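Local atomic coordinates of Uly1 (Catenovulum maritimum, PDB entry 7DRQ), a protein that probably cleaves the algal polysaccharide ulvan as a calcium-binding lyase of polysaccharide lyase family 24. Residues Tyr40-Ala45 against Val104-Asn109; Leu15-Val20 against Gln36-Ala41; Gln26-Ala31 against Gly97-Trp102; Thr63-Gly68 against Asn109-Ala114; Gly67-Arg72 against Ala466-Thr471. One frame throughout, in Å; residues are numbered along the deposited sequence.

Contact 1: residues Tyr40-Ala45 against Val104-Asn109; sequences YAYGNA and VGETHN
Tyr42 lies against the turn Glu106-Asn109 and can be followed outward. Its CB is 3.5 Å from Thr107 OG1. All six ring carbons lie under His108 CE1, which stands over the ring centre, and CD2 and CE2 also touch Glu106 OE1; at the tip, the hydroxyl rests on Phe98. The imidazole turns its edge to the tyrosine face, planes at 87°, a T-shaped pair. Glu106 OE1 fixes that pose, accepting from His108 ND1 (2.7 Å) and, over the same face of the carboxylate, from His108 N. With an alanine in place of Glu106, His108 ND1 and N lose their shared acceptor, and the imidazole would probably be freer to turn. Ala41 N bonds to Gly105 O (3.0 Å) beside the parallel Tyr40-Gly105 bridge, and Gly43 N bonds to Thr107 OG1 (3.0 Å). A bound water accepts from Tyr42 N and Thr107 N and donates to Gly43 O and Gly105 O. It thus serves four backbone groups, two from each segment, while one carboxylate oxygen sets the ring pair.

Contact 2: residues Leu15-Val20 against Gln36-Ala41; sequences LFFDGV and QKYNYA
Leu15, Phe17 and Gly19 belong to a loop-to-loop contact in which the segment leaving strand 3-15 crosses the Lys37-Tyr40 stretch nearly at right angles (86°), stitched by hydrogen bonds and backed by aromatic rings. Gly19 N donates to Tyr38 O (2.8 Å) from well above the carbonyl plane, and Tyr38 N returns a bond to Asp18 OD1 (2.9 Å). Val20 N meets Asn39 OD1 in the carbonyl plane, on a lone pair, at 2.9 Å, and Tyr40 N closes the set on Val20 O. A CB on Gly19 would collide with Asn39 OD1, consistent with glycine at this point. On the buried side, Tyr38 has CG anti to its backbone N (chi1 -155°), which lays its ring beside Phe17. The phenylalanine brings its edge to the tyrosine face, CE1 3.6 Å from Tyr38 CZ with the planes at 57°, while Leu15 CD1 comes obliquely to Tyr38 CE2. Cutting Tyr38 back to an alanine is likely to open a gap beside Phe17 and Leu15 and would leave Trp102 O without its weak bond from the hydroxyl. Side-chain oxygens of Asp18 and Asn39 therefore do acceptor work that regular strand pairing would give to carbonyls.

Contact 3: residues Gln26-Ala31 against Gly97-Trp102; sequences QARTQA and GFEGRW
Phe98 to Arg101 form a type I' turn that faces the end of helix 24-29, with Ala27 CA 6.6 Å from Phe98 CA. NH2 and NE of Arg101 both reach Arg28 O, which lies tilted from the guanidinium plane: NH2 donates at 2.8 Å, and NE adds a weak bond. Arg101 NH1 turns back to Glu99 O (2.9 Å), tying the side chain to its own turn. Over one guanidinium face lies Arg28 CG, 3.3 Å from Arg101 NH2. From there the Arg28 chain bends at chi2 and chi3, bringing NH1 to the carboxylate of Glu99, 2.8 Å from OE1 and 3.0 Å from OE2. The hydrogen bond, aimed at OE2, is almost straight (175°) and the two flat groups are only 22° apart. Beside this salt bridge, Ala27 CB sits over the Phe98 ring face in a CH-pi contact, 3.8 Å from CD2. Ala27 and Phe98 also rest on Val104, so helix and turn meet over strand 104-105, with Arg101 NH1 bonded onward to Asp136 O.

Contact 4: residues Thr63-Gly68 against Asn109-Ala114; sequences TWYRGG and NTIAVA
Thr63 and Tyr65 on strand 59-65 face Ile111 and Val113 on strand 111-115, the two strands belonging to successive antiparallel sheets. Their short axes run at 159° and come within 6.9 Å, and the two hydrogen bonds that join the two segments each run from a side-chain hydroxyl to a carbonyl. Thr63 OG1 donates to Ile111 O at 2.6 Å; with OG1 set between its backbone N and carbonyl carbon (chi1 67°), CG2 is turned to Val113 CB, 3.6 Å away. Side-chain contact between strands of neighbouring sheets is consistent with adjacent blades of a beta-propeller, the clan to which this BNR-repeat family belongs. Ile111 stands between the two hydroxyl bonds. Its CD1 lies almost on the normal through the centre of the Tyr65 ring, 3.6 Å from the centroid, a CH-pi contact, and also touches Trp64 O at 3.5 Å. CG1 lies nearer the far end of the ring, 3.6 Å from Tyr65 CZ. Beyond it, Tyr65 OH donates to Asn109 O at 2.7 Å, nearly in line with the carbonyl bond and in the plane of the ring. The Tyr65 side chain lies about 9 Å from that of Lys185, which takes part in a calcium site.

Contact 5: residues Gly67-Arg72 against Ala466-Thr471; sequences GGILDR and AGDKRT
Ile69 N donates to Asp468 OD2 at 2.9 Å, reaching the oxygen from well above the carboxylate plane. The other oxygen is held from within its own segment: Lys469 NZ forms a salt bridge with Asp468 OD1 (2.9 Å) on the syn lone pair. To get there the lysine folds back at chi3 and chi4, and its CG presses against the Gly67-Gly68 peptide, 3.5 Å from Gly67 C. That peptide is cis. A CB on Gly67 would collide with Asp468 O and Lys469 CG, and one on Gly68 with Asp468 OD2, so the bare backbone lets the carboxylate settle 3.4 Å from Gly68 CA, measured from OD2. Asp468 has its CG between the backbone N and the carbonyl carbon (chi1 56°), which turns the carboxylate onto this loop. Further bonds brace each segment: Asp71 N to Gly68 O and Arg72 NH1 to Ile69 O (2.8 Å) on one, Arg470 NE to Gly467 O (2.9 Å) on the other. Arg470 also makes a cation-pi contact with Phe16. The loop 66-72 joins antiparallel neighbours 59-65 and 73-80, and Lys469 opens the C-terminal strand 469-478, which pairs with the N-terminal strand 3-15. Such pairing of the two chain ends in one sheet is consistent with the "Velcro" closure of beta-propellers, and this contact lies at the start of strand 469-478.

Overall arrangement
The five contacts form one connected group, centres 8 to 19 Å apart. Contacts 1 and 2 are closest; they share Tyr40 and Ala41 and meet at the two-stranded parallel sheet of 39-40 and 104-105. Contact 3, 11 Å from contact 1, adds helix 24-29. Contact 4 shares Asn109 with contact 1, and Gly67 and Gly68 with contact 5, linking the loops to the four-stranded sheet 53-91. Along the chain contact 2 closes before contacts 4 and 5 open, while contact 3 crosses contacts 1, 2, 4 and 5. Contact 5 alone reaches the C-terminal region. Together they tie the N-terminal segment and its loops to the 53-91 and C-terminal sheets, consistent with closing a propeller.

Contact 1: residues Tyr40-Ala45 against Val104-Asn109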
# COMPACT_ATOMS: atom_id res chain seq x y z
N TYR A 40 16.60 -11.85 -0.17
CA TYR A 40 15.42 -11.10 -0.57
C TYR A 40 15.64 -10.48 -1.95
O TYR A 40 16.78 -10.21 -2.36
CB TYR A 40 15.09 -10.02 0.46
CG TYR A 40 16.20 -9.02 0.71
CD1 TYR A 40 17.18 -9.26 1.66
CD2 TYR A 40 16.27 -7.84 -0.02
CE1 TYR A 40 18.21 -8.35 1.90
CE2 TYR A 40 17.29 -6.92 0.20
CZ TYR A 40 18.26 -7.18 1.16
OH TYR A 40 19.27 -6.28 1.39
N ALA A 41 14.54 -10.26 -2.66
CA ALA A 41 14.59 -9.76 -4.03
C ALA A 41 14.38 -8.26 -4.12
O ALA A 41 14.86 -7.63 -5.07
CB ALA A 41 13.54 -10.48 -4.88
N TYR A 42 13.68 -7.66 -3.16
CA TYR A 42 13.42 -6.23 -3.23
C TYR A 42 13.84 -5.56 -1.94
O TYR A 42 15.02 -5.24 -1.76
CB TYR A 42 11.95 -6.00 -3.58
CG TYR A 42 11.63 -6.61 -4.92
CD1 TYR A 42 12.00 -5.96 -6.09
CD2 TYR A 42 11.01 -7.85 -5.02
CE1 TYR A 42 11.73 -6.52 -7.33
CE2 TYR A 42 10.72 -8.42 -6.25
CZ TYR A 42 11.09 -7.75 -7.40
OH TYR A 42 10.82 -8.30 -8.64
N GLY A 43 12.90 -5.37 -1.00
CA GLY A 43 13.25 -4.85 0.31
C GLY A 43 13.51 -5.97 1.30
O GLY A 43 13.21 -7.13 1.06
N ASN A 44 14.12 -5.61 2.43
CA ASN A 44 14.42 -6.63 3.43
C ASN A 44 13.40 -6.65 4.57
O ASN A 44 13.51 -7.51 5.45
CB ASN A 44 15.84 -6.44 3.99
CG ASN A 44 16.06 -5.11 4.67
OD1 ASN A 44 15.12 -4.37 4.94
ND2 ASN A 44 17.33 -4.80 4.96
N ALA A 45 12.39 -5.78 4.55
CA ALA A 45 11.47 -5.62 5.67
C ALA A 45 10.03 -5.75 5.17
O ALA A 45 9.48 -4.82 4.57
CB ALA A 45 11.70 -4.29 6.38
N VAL A 104 13.51 -16.72 -0.59
CA VAL A 104 13.83 -15.38 -1.08
C VAL A 104 12.66 -14.47 -0.73
O VAL A 104 11.58 -14.58 -1.32
CB VAL A 104 14.10 -15.36 -2.59
CG1 VAL A 104 14.42 -13.93 -3.02
CG2 VAL A 104 15.24 -16.29 -2.94
N GLY A 105 12.90 -13.55 0.20
CA GLY A 105 11.82 -12.69 0.68
C GLY A 105 11.35 -11.71 -0.38
O GLY A 105 12.14 -11.18 -1.16
N GLU A 106 10.05 -11.44 -0.38
CA GLU A 106 9.41 -10.72 -1.47
C GLU A 106 8.49 -9.65 -0.87
O GLU A 106 7.36 -9.93 -0.48
CB GLU A 106 8.68 -11.74 -2.36
CG GLU A 106 7.60 -11.27 -3.30
CD GLU A 106 8.02 -10.23 -4.33
OE1 GLU A 106 8.32 -9.11 -3.91
OE2 GLU A 106 7.98 -10.52 -5.56
N THR A 107 8.99 -8.41 -0.77
CA THR A 107 8.24 -7.37 -0.06
C THR A 107 7.05 -6.82 -0.85
O THR A 107 6.31 -6.00 -0.31
CB THR A 107 9.16 -6.21 0.37
OG1 THR A 107 9.98 -5.78 -0.73
CG2 THR A 107 10.05 -6.63 1.56
N HIS A 108 6.84 -7.23 -2.11
CA HIS A 108 5.57 -6.92 -2.74
C HIS A 108 4.42 -7.61 -2.01
O HIS A 108 3.29 -7.12 -2.04
CB HIS A 108 5.53 -7.37 -4.21
CG HIS A 108 6.42 -6.58 -5.11
ND1 HIS A 108 7.75 -6.89 -5.29
CD2 HIS A 108 6.17 -5.50 -5.89
CE1 HIS A 108 8.29 -6.03 -6.14
NE2 HIS A 108 7.35 -5.18 -6.53
N ASN A 109 4.70 -8.75 -1.41
CA ASN A 109 3.68 -9.73 -1.03
C ASN A 109 3.14 -9.46 0.37
O ASN A 109 3.13 -10.33 1.23
CB ASN A 109 4.26 -11.13 -1.12
CG ASN A 109 4.46 -11.58 -2.55
OD1 ASN A 109 4.64 -10.75 -3.45
ND2 ASN A 109 4.46 -12.89 -2.77
O HOH W 1 11.91 -8.51 -1.04

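Contact 2: residues Leu15-Val20 against Gln36-Ala41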
# COMPACT_ATOMS: atom_id res chain seq x y z
N LEU A 15 8.78 -11.33 11.03
CA LEU A 15 9.71 -11.83 10.02
C LEU A 15 10.53 -10.70 9.42
O LEU A 15 10.02 -9.63 9.09
CB LEU A 15 8.94 -12.58 8.93
CG LEU A 15 9.79 -13.07 7.74
CD1 LEU A 15 10.81 -14.11 8.21
CD2 LEU A 15 8.90 -13.65 6.64
N PHE A 16 11.83 -10.96 9.25
CA PHE A 16 12.74 -10.03 8.62
C PHE A 16 13.70 -10.80 7.73
O PHE A 16 14.11 -11.91 8.08
CB PHE A 16 13.52 -9.24 9.67
CG PHE A 16 14.40 -8.17 9.11
CD1 PHE A 16 13.89 -6.91 8.83
CD2 PHE A 16 15.76 -8.40 8.90
CE1 PHE A 16 14.71 -5.91 8.31
CE2 PHE A 16 16.58 -7.42 8.39
CZ PHE A 16 16.06 -6.17 8.09
N PHE A 17 14.03 -10.23 6.58
CA PHE A 17 14.92 -10.89 5.63
C PHE A 17 16.35 -10.47 5.95
O PHE A 17 16.82 -9.42 5.50
CB PHE A 17 14.52 -10.54 4.20
CG PHE A 17 13.07 -10.78 3.91
CD1 PHE A 17 12.42 -11.89 4.43
CD2 PHE A 17 12.34 -9.90 3.12
CE1 PHE A 17 11.07 -12.12 4.16
CE2 PHE A 17 10.99 -10.12 2.84
CZ PHE A 17 10.36 -11.23 3.37
N ASP A 18 17.04 -11.30 6.73
CA ASP A 18 18.35 -10.95 7.28
C ASP A 18 19.51 -11.31 6.36
O ASP A 18 20.67 -11.18 6.78
CB ASP A 18 18.53 -11.62 8.64
CG ASP A 18 18.63 -13.13 8.55
OD1 ASP A 18 17.93 -13.75 7.71
OD2 ASP A 18 19.41 -13.70 9.33
N GLY A 19 19.23 -11.75 5.15
CA GLY A 19 20.27 -12.11 4.20
C GLY A 19 20.68 -10.97 3.29
O GLY A 19 20.71 -9.81 3.73
N VAL A 20 20.98 -11.26 2.03
CA VAL A 20 21.45 -10.25 1.09
C VAL A 20 20.48 -10.13 -0.08
O VAL A 20 19.62 -10.98 -0.31
CB VAL A 20 22.89 -10.52 0.59
CG1 VAL A 20 23.84 -10.66 1.75
CG2 VAL A 20 22.93 -11.77 -0.31
N GLN A 36 20.91 -21.14 5.39
CA GLN A 36 21.12 -19.85 4.75
C GLN A 36 20.39 -18.75 5.52
O GLN A 36 19.36 -18.97 6.16
CB GLN A 36 20.61 -19.86 3.30
CG GLN A 36 19.08 -19.87 3.17
CD GLN A 36 18.60 -19.64 1.74
OE1 GLN A 36 18.64 -20.55 0.90
NE2 GLN A 36 18.15 -18.42 1.45
N LYS A 37 20.95 -17.54 5.46
CA LYS A 37 20.20 -16.37 5.87
C LYS A 37 19.05 -16.13 4.89
O LYS A 37 19.01 -16.68 3.78
CB LYS A 37 21.11 -15.14 5.93
CG LYS A 37 22.18 -15.22 7.01
CD LYS A 37 23.02 -13.95 7.07
CE LYS A 37 24.37 -14.21 7.73
NZ LYS A 37 25.35 -14.80 6.76
N TYR A 38 18.08 -15.32 5.32
CA TYR A 38 16.87 -15.09 4.52
C TYR A 38 17.15 -13.99 3.52
O TYR A 38 17.02 -12.80 3.81
CB TYR A 38 15.69 -14.76 5.43
CG TYR A 38 14.32 -15.08 4.85
CD1 TYR A 38 14.12 -15.17 3.48
CD2 TYR A 38 13.24 -15.29 5.69
CE1 TYR A 38 12.85 -15.46 2.95
CE2 TYR A 38 11.99 -15.58 5.19
CZ TYR A 38 11.79 -15.67 3.82
OH TYR A 38 10.54 -15.96 3.36
N ASN A 39 17.54 -14.38 2.31
CA ASN A 39 17.81 -13.41 1.25
C ASN A 39 16.50 -12.81 0.75
O ASN A 39 15.40 -13.18 1.19
CB ASN A 39 18.60 -14.08 0.13
CG ASN A 39 19.89 -14.67 0.64
OD1 ASN A 39 20.63 -14.03 1.39
ND2 ASN A 39 20.17 -15.91 0.26
N TYR A 40 16.60 -11.85 -0.17
CA TYR A 40 15.42 -11.10 -0.57
C TYR A 40 15.64 -10.48 -1.95
O TYR A 40 16.78 -10.21 -2.36
CB TYR A 40 15.09 -10.02 0.46
CG TYR A 40 16.20 -9.02 0.71
CD1 TYR A 40 17.18 -9.26 1.66
CD2 TYR A 40 16.27 -7.84 -0.02
CE1 TYR A 40 18.21 -8.35 1.90
CE2 TYR A 40 17.29 -6.92 0.20
CZ TYR A 40 18.26 -7.18 1.16
OH TYR A 40 19.27 -6.28 1.39
N ALA A 41 14.54 -10.26 -2.66
CA ALA A 41 14.59 -9.76 -4.03
C ALA A 41 14.38 -8.26 -4.12
O ALA A 41 14.86 -7.63 -5.07
CB ALA A 41 13.54 -10.48 -4.88

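Contact 3: residues Gln26-Ala31 against Gly97-Trp102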
# COMPACT_ATOMS: atom_id res chain seq x y z
N GLN A 26 18.75 -14.55 -10.19
CA GLN A 26 19.22 -15.31 -9.03
C GLN A 26 18.05 -15.88 -8.24
O GLN A 26 18.01 -17.08 -7.94
CB GLN A 26 20.06 -14.41 -8.13
CG GLN A 26 21.57 -14.46 -8.32
CD GLN A 26 22.28 -13.49 -7.40
OE1 GLN A 26 21.80 -12.37 -7.17
NE2 GLN A 26 23.42 -13.91 -6.85
N ALA A 27 17.09 -15.02 -7.88
CA ALA A 27 15.97 -15.46 -7.05
C ALA A 27 15.19 -16.57 -7.74
O ALA A 27 14.71 -17.50 -7.08
CB ALA A 27 15.06 -14.28 -6.75
N ARG A 28 15.07 -16.50 -9.06
CA ARG A 28 14.27 -17.49 -9.76
C ARG A 28 15.00 -18.82 -9.90
O ARG A 28 14.37 -19.89 -9.81
CB ARG A 28 13.89 -16.96 -11.14
CG ARG A 28 12.82 -17.76 -11.80
CD ARG A 28 11.78 -16.83 -12.36
NE ARG A 28 12.37 -15.81 -13.20
CZ ARG A 28 11.85 -14.60 -13.39
NH1 ARG A 28 10.73 -14.25 -12.79
NH2 ARG A 28 12.45 -13.75 -14.21
N THR A 29 16.31 -18.79 -10.09
CA THR A 29 17.01 -20.00 -10.49
C THR A 29 17.72 -20.72 -9.35
O THR A 29 17.92 -21.94 -9.45
CB THR A 29 18.02 -19.67 -11.60
OG1 THR A 29 18.34 -20.87 -12.32
CG2 THR A 29 19.30 -19.06 -11.04
N GLN A 30 18.08 -20.04 -8.26
CA GLN A 30 18.92 -20.65 -7.24
C GLN A 30 18.11 -21.54 -6.32
O GLN A 30 16.99 -21.19 -5.92
CB GLN A 30 19.66 -19.57 -6.44
CG GLN A 30 20.39 -20.07 -5.16
CD GLN A 30 21.65 -20.89 -5.45
OE1 GLN A 30 22.38 -20.62 -6.41
NE2 GLN A 30 21.93 -21.89 -4.60
N ALA A 31 18.67 -22.69 -5.97
CA ALA A 31 18.02 -23.61 -5.05
C ALA A 31 18.23 -23.19 -3.59
O ALA A 31 19.20 -22.51 -3.23
CB ALA A 31 18.53 -25.04 -5.24
N GLY A 97 7.45 -16.29 -0.84
CA GLY A 97 8.69 -15.72 -1.33
C GLY A 97 8.58 -15.24 -2.77
O GLY A 97 7.51 -14.83 -3.24
N PHE A 98 9.70 -15.32 -3.47
CA PHE A 98 9.74 -14.91 -4.87
C PHE A 98 9.26 -16.06 -5.75
O PHE A 98 9.97 -17.05 -5.91
CB PHE A 98 11.14 -14.47 -5.28
CG PHE A 98 11.18 -13.86 -6.66
CD1 PHE A 98 10.93 -12.51 -6.84
CD2 PHE A 98 11.44 -14.65 -7.78
CE1 PHE A 98 10.95 -11.94 -8.11
CE2 PHE A 98 11.46 -14.09 -9.05
CZ PHE A 98 11.21 -12.74 -9.22
N GLU A 99 8.05 -15.92 -6.30
CA GLU A 99 7.46 -16.90 -7.21
C GLU A 99 7.59 -18.32 -6.67
O GLU A 99 8.01 -19.25 -7.37
CB GLU A 99 8.07 -16.77 -8.61
CG GLU A 99 7.80 -15.40 -9.26
CD GLU A 99 8.53 -15.19 -10.57
OE1 GLU A 99 8.46 -14.07 -11.13
OE2 GLU A 99 9.20 -16.13 -11.03
N GLY A 100 7.25 -18.50 -5.39
CA GLY A 100 7.26 -19.80 -4.77
C GLY A 100 8.55 -20.16 -4.07
O GLY A 100 8.57 -21.10 -3.26
N ARG A 101 9.64 -19.44 -4.36
CA ARG A 101 10.94 -19.68 -3.73
C ARG A 101 10.91 -18.98 -2.39
O ARG A 101 11.31 -17.83 -2.25
CB ARG A 101 12.08 -19.17 -4.60
CG ARG A 101 12.36 -20.04 -5.82
CD ARG A 101 11.35 -19.81 -6.95
NE ARG A 101 11.91 -20.22 -8.24
CZ ARG A 101 11.21 -20.27 -9.37
NH1 ARG A 101 9.93 -19.93 -9.38
NH2 ARG A 101 11.80 -20.65 -10.51
N TRP A 102 10.43 -19.72 -1.38
CA TRP A 102 10.05 -19.10 -0.11
C TRP A 102 11.26 -18.63 0.69
O TRP A 102 11.08 -17.86 1.63
CB TRP A 102 9.22 -20.08 0.71
CG TRP A 102 9.83 -21.45 0.82
CD1 TRP A 102 9.53 -22.54 0.06
CD2 TRP A 102 10.85 -21.87 1.74
NE1 TRP A 102 10.30 -23.62 0.44
CE2 TRP A 102 11.12 -23.23 1.48
CE3 TRP A 102 11.56 -21.23 2.77
CZ2 TRP A 102 12.07 -23.96 2.20
CZ3 TRP A 102 12.50 -21.96 3.48
CH2 TRP A 102 12.75 -23.31 3.19

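Contact 4: residues Thr63-Gly68 against Asn109-Ala114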
# COMPACT_ATOMS: atom_id res chain seq x y z
N THR A 63 -1.36 -6.63 10.64
CA THR A 63 -0.90 -7.85 10.01
C THR A 63 0.62 -7.89 9.98
O THR A 63 1.29 -6.86 10.05
CB THR A 63 -1.43 -7.99 8.58
OG1 THR A 63 -0.85 -6.97 7.76
CG2 THR A 63 -2.96 -7.87 8.54
N TRP A 64 1.15 -9.11 9.86
CA TRP A 64 2.58 -9.35 9.79
C TRP A 64 2.80 -10.82 9.46
O TRP A 64 1.95 -11.66 9.77
CB TRP A 64 3.29 -8.97 11.10
CG TRP A 64 2.66 -9.52 12.38
CD1 TRP A 64 1.48 -9.13 12.95
CD2 TRP A 64 3.20 -10.53 13.24
NE1 TRP A 64 1.25 -9.83 14.11
CE2 TRP A 64 2.29 -10.70 14.31
CE3 TRP A 64 4.36 -11.31 13.22
CZ2 TRP A 64 2.50 -11.62 15.33
CZ3 TRP A 64 4.57 -12.21 14.24
CH2 TRP A 64 3.65 -12.36 15.28
N TYR A 65 3.92 -11.11 8.81
CA TYR A 65 4.44 -12.47 8.74
C TYR A 65 5.31 -12.72 9.96
O TYR A 65 6.05 -11.83 10.40
CB TYR A 65 5.28 -12.67 7.48
CG TYR A 65 4.51 -12.63 6.20
CD1 TYR A 65 3.79 -13.75 5.76
CD2 TYR A 65 4.52 -11.49 5.40
CE1 TYR A 65 3.10 -13.72 4.57
CE2 TYR A 65 3.82 -11.46 4.21
CZ TYR A 65 3.12 -12.57 3.80
OH TYR A 65 2.44 -12.51 2.61
N ARG A 66 5.26 -13.95 10.49
CA ARG A 66 6.04 -14.34 11.66
C ARG A 66 7.34 -15.04 11.24
O ARG A 66 7.35 -15.85 10.32
CB ARG A 66 5.21 -15.28 12.55
CG ARG A 66 5.94 -15.68 13.84
CD ARG A 66 5.05 -16.55 14.72
NE ARG A 66 4.79 -17.82 14.07
CZ ARG A 66 3.82 -18.66 14.39
NH1 ARG A 66 2.99 -18.37 15.39
NH2 ARG A 66 3.67 -19.78 13.70
N GLY A 67 8.44 -14.71 11.94
CA GLY A 67 9.71 -15.34 11.64
C GLY A 67 9.90 -16.63 12.44
O GLY A 67 9.10 -16.96 13.32
N GLY A 68 10.97 -17.36 12.11
CA GLY A 68 11.90 -17.00 11.06
C GLY A 68 11.64 -17.64 9.70
O GLY A 68 10.49 -17.86 9.32
N ASN A 109 4.70 -8.75 -1.41
CA ASN A 109 3.68 -9.73 -1.03
C ASN A 109 3.14 -9.46 0.37
O ASN A 109 3.13 -10.33 1.23
CB ASN A 109 4.26 -11.13 -1.12
CG ASN A 109 4.46 -11.58 -2.55
OD1 ASN A 109 4.64 -10.75 -3.45
ND2 ASN A 109 4.46 -12.89 -2.77
N THR A 110 2.67 -8.24 0.58
CA THR A 110 2.20 -7.81 1.89
C THR A 110 0.85 -8.46 2.24
O THR A 110 0.19 -9.09 1.42
CB THR A 110 2.07 -6.29 1.91
OG1 THR A 110 1.20 -5.88 0.84
CG2 THR A 110 3.43 -5.66 1.74
N ILE A 111 0.46 -8.27 3.50
CA ILE A 111 -0.84 -8.70 4.01
C ILE A 111 -1.66 -7.44 4.28
O ILE A 111 -1.39 -6.72 5.24
CB ILE A 111 -0.72 -9.53 5.29
CG1 ILE A 111 0.32 -10.65 5.14
CG2 ILE A 111 -2.10 -10.07 5.69
CD1 ILE A 111 0.96 -11.03 6.50
N ALA A 112 -2.68 -7.21 3.46
CA ALA A 112 -3.58 -6.09 3.66
C ALA A 112 -4.78 -6.53 4.49
O ALA A 112 -5.25 -7.66 4.37
CB ALA A 112 -4.07 -5.53 2.32
N VAL A 113 -5.25 -5.63 5.36
CA VAL A 113 -6.39 -5.92 6.22
C VAL A 113 -7.40 -4.79 6.11
O VAL A 113 -7.05 -3.62 5.95
CB VAL A 113 -5.95 -6.12 7.70
CG1 VAL A 113 -5.26 -4.86 8.25
CG2 VAL A 113 -7.14 -6.54 8.57
N ALA A 114 -8.68 -5.15 6.19
CA ALA A 114 -9.75 -4.17 6.31
C ALA A 114 -10.89 -4.73 7.15
O ALA A 114 -11.11 -5.94 7.20
CB ALA A 114 -10.31 -3.76 4.94

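Contact 5: residues Gly67-Arg72 against Ala466-Thr471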
# COMPACT_ATOMS: atom_id res chain seq x y z
N GLY A 67 8.44 -14.71 11.94
CA GLY A 67 9.71 -15.34 11.64
C GLY A 67 9.90 -16.63 12.44
O GLY A 67 9.10 -16.96 13.32
N GLY A 68 10.97 -17.36 12.11
CA GLY A 68 11.90 -17.00 11.06
C GLY A 68 11.64 -17.64 9.70
O GLY A 68 10.49 -17.86 9.32
N ILE A 69 12.74 -17.95 8.99
CA ILE A 69 12.66 -18.39 7.60
C ILE A 69 11.87 -19.69 7.46
O ILE A 69 11.29 -19.96 6.40
CB ILE A 69 14.08 -18.54 7.02
CG1 ILE A 69 14.05 -18.81 5.52
CG2 ILE A 69 14.85 -19.64 7.74
CD1 ILE A 69 15.44 -18.78 4.88
N LEU A 70 11.81 -20.51 8.51
CA LEU A 70 11.08 -21.77 8.43
C LEU A 70 9.63 -21.65 8.89
O LEU A 70 8.90 -22.65 8.86
CB LEU A 70 11.81 -22.84 9.26
CG LEU A 70 13.23 -23.18 8.81
CD1 LEU A 70 13.76 -24.40 9.58
CD2 LEU A 70 13.32 -23.39 7.29
N ASP A 71 9.21 -20.46 9.30
CA ASP A 71 7.86 -20.24 9.82
C ASP A 71 7.06 -19.48 8.77
O ASP A 71 6.36 -20.09 7.95
CB ASP A 71 7.96 -19.48 11.15
CG ASP A 71 6.64 -19.42 11.89
OD1 ASP A 71 5.63 -18.97 11.32
OD2 ASP A 71 6.61 -19.80 13.08
N ARG A 72 7.19 -18.15 8.77
CA ARG A 72 6.65 -17.27 7.73
C ARG A 72 5.12 -17.22 7.73
O ARG A 72 4.53 -16.82 6.73
CB ARG A 72 7.15 -17.66 6.33
CG ARG A 72 8.65 -18.00 6.26
CD ARG A 72 9.05 -18.42 4.83
NE ARG A 72 8.15 -19.41 4.23
CZ ARG A 72 8.22 -20.72 4.42
NH1 ARG A 72 9.16 -21.23 5.21
NH2 ARG A 72 7.36 -21.54 3.83
N ALA A 466 18.47 -8.54 15.32
CA ALA A 466 19.36 -9.48 14.67
C ALA A 466 18.56 -10.68 14.17
O ALA A 466 17.51 -11.03 14.73
CB ALA A 466 20.48 -9.94 15.61
N GLY A 467 19.05 -11.29 13.10
CA GLY A 467 18.40 -12.46 12.56
C GLY A 467 17.07 -12.16 11.87
O GLY A 467 16.75 -11.02 11.52
N ASP A 468 16.28 -13.22 11.70
CA ASP A 468 15.05 -13.15 10.92
C ASP A 468 13.80 -13.02 11.78
O ASP A 468 12.69 -13.25 11.29
CB ASP A 468 14.97 -14.36 9.99
CG ASP A 468 15.05 -15.69 10.73
OD1 ASP A 468 15.00 -15.68 11.97
OD2 ASP A 468 15.14 -16.74 10.07
N LYS A 469 13.96 -12.66 13.05
CA LYS A 469 12.85 -12.39 13.97
C LYS A 469 13.13 -11.07 14.68
O LYS A 469 14.13 -10.95 15.39
CB LYS A 469 12.68 -13.52 14.99
CG LYS A 469 12.18 -14.83 14.39
CD LYS A 469 12.28 -15.97 15.40
CE LYS A 469 13.73 -16.41 15.62
NZ LYS A 469 14.33 -17.05 14.39
N ARG A 470 12.24 -10.10 14.50
CA ARG A 470 12.46 -8.76 15.03
C ARG A 470 11.24 -8.31 15.81
O ARG A 470 10.19 -8.96 15.81
CB ARG A 470 12.77 -7.76 13.91
CG ARG A 470 13.87 -8.21 12.97
CD ARG A 470 15.23 -7.80 13.47
NE ARG A 470 16.33 -8.40 12.72
CZ ARG A 470 17.15 -7.71 11.92
NH1 ARG A 470 16.99 -6.40 11.75
NH2 ARG A 470 18.14 -8.34 11.30
N THR A 471 11.37 -7.15 16.45
CA THR A 471 10.36 -6.64 17.37
C THR A 471 9.65 -5.46 16.74
O THR A 471 10.30 -4.54 16.23
CB THR A 471 10.99 -6.23 18.71
OG1 THR A 471 11.54 -7.40 19.34
CG2 THR A 471 9.94 -5.62 19.62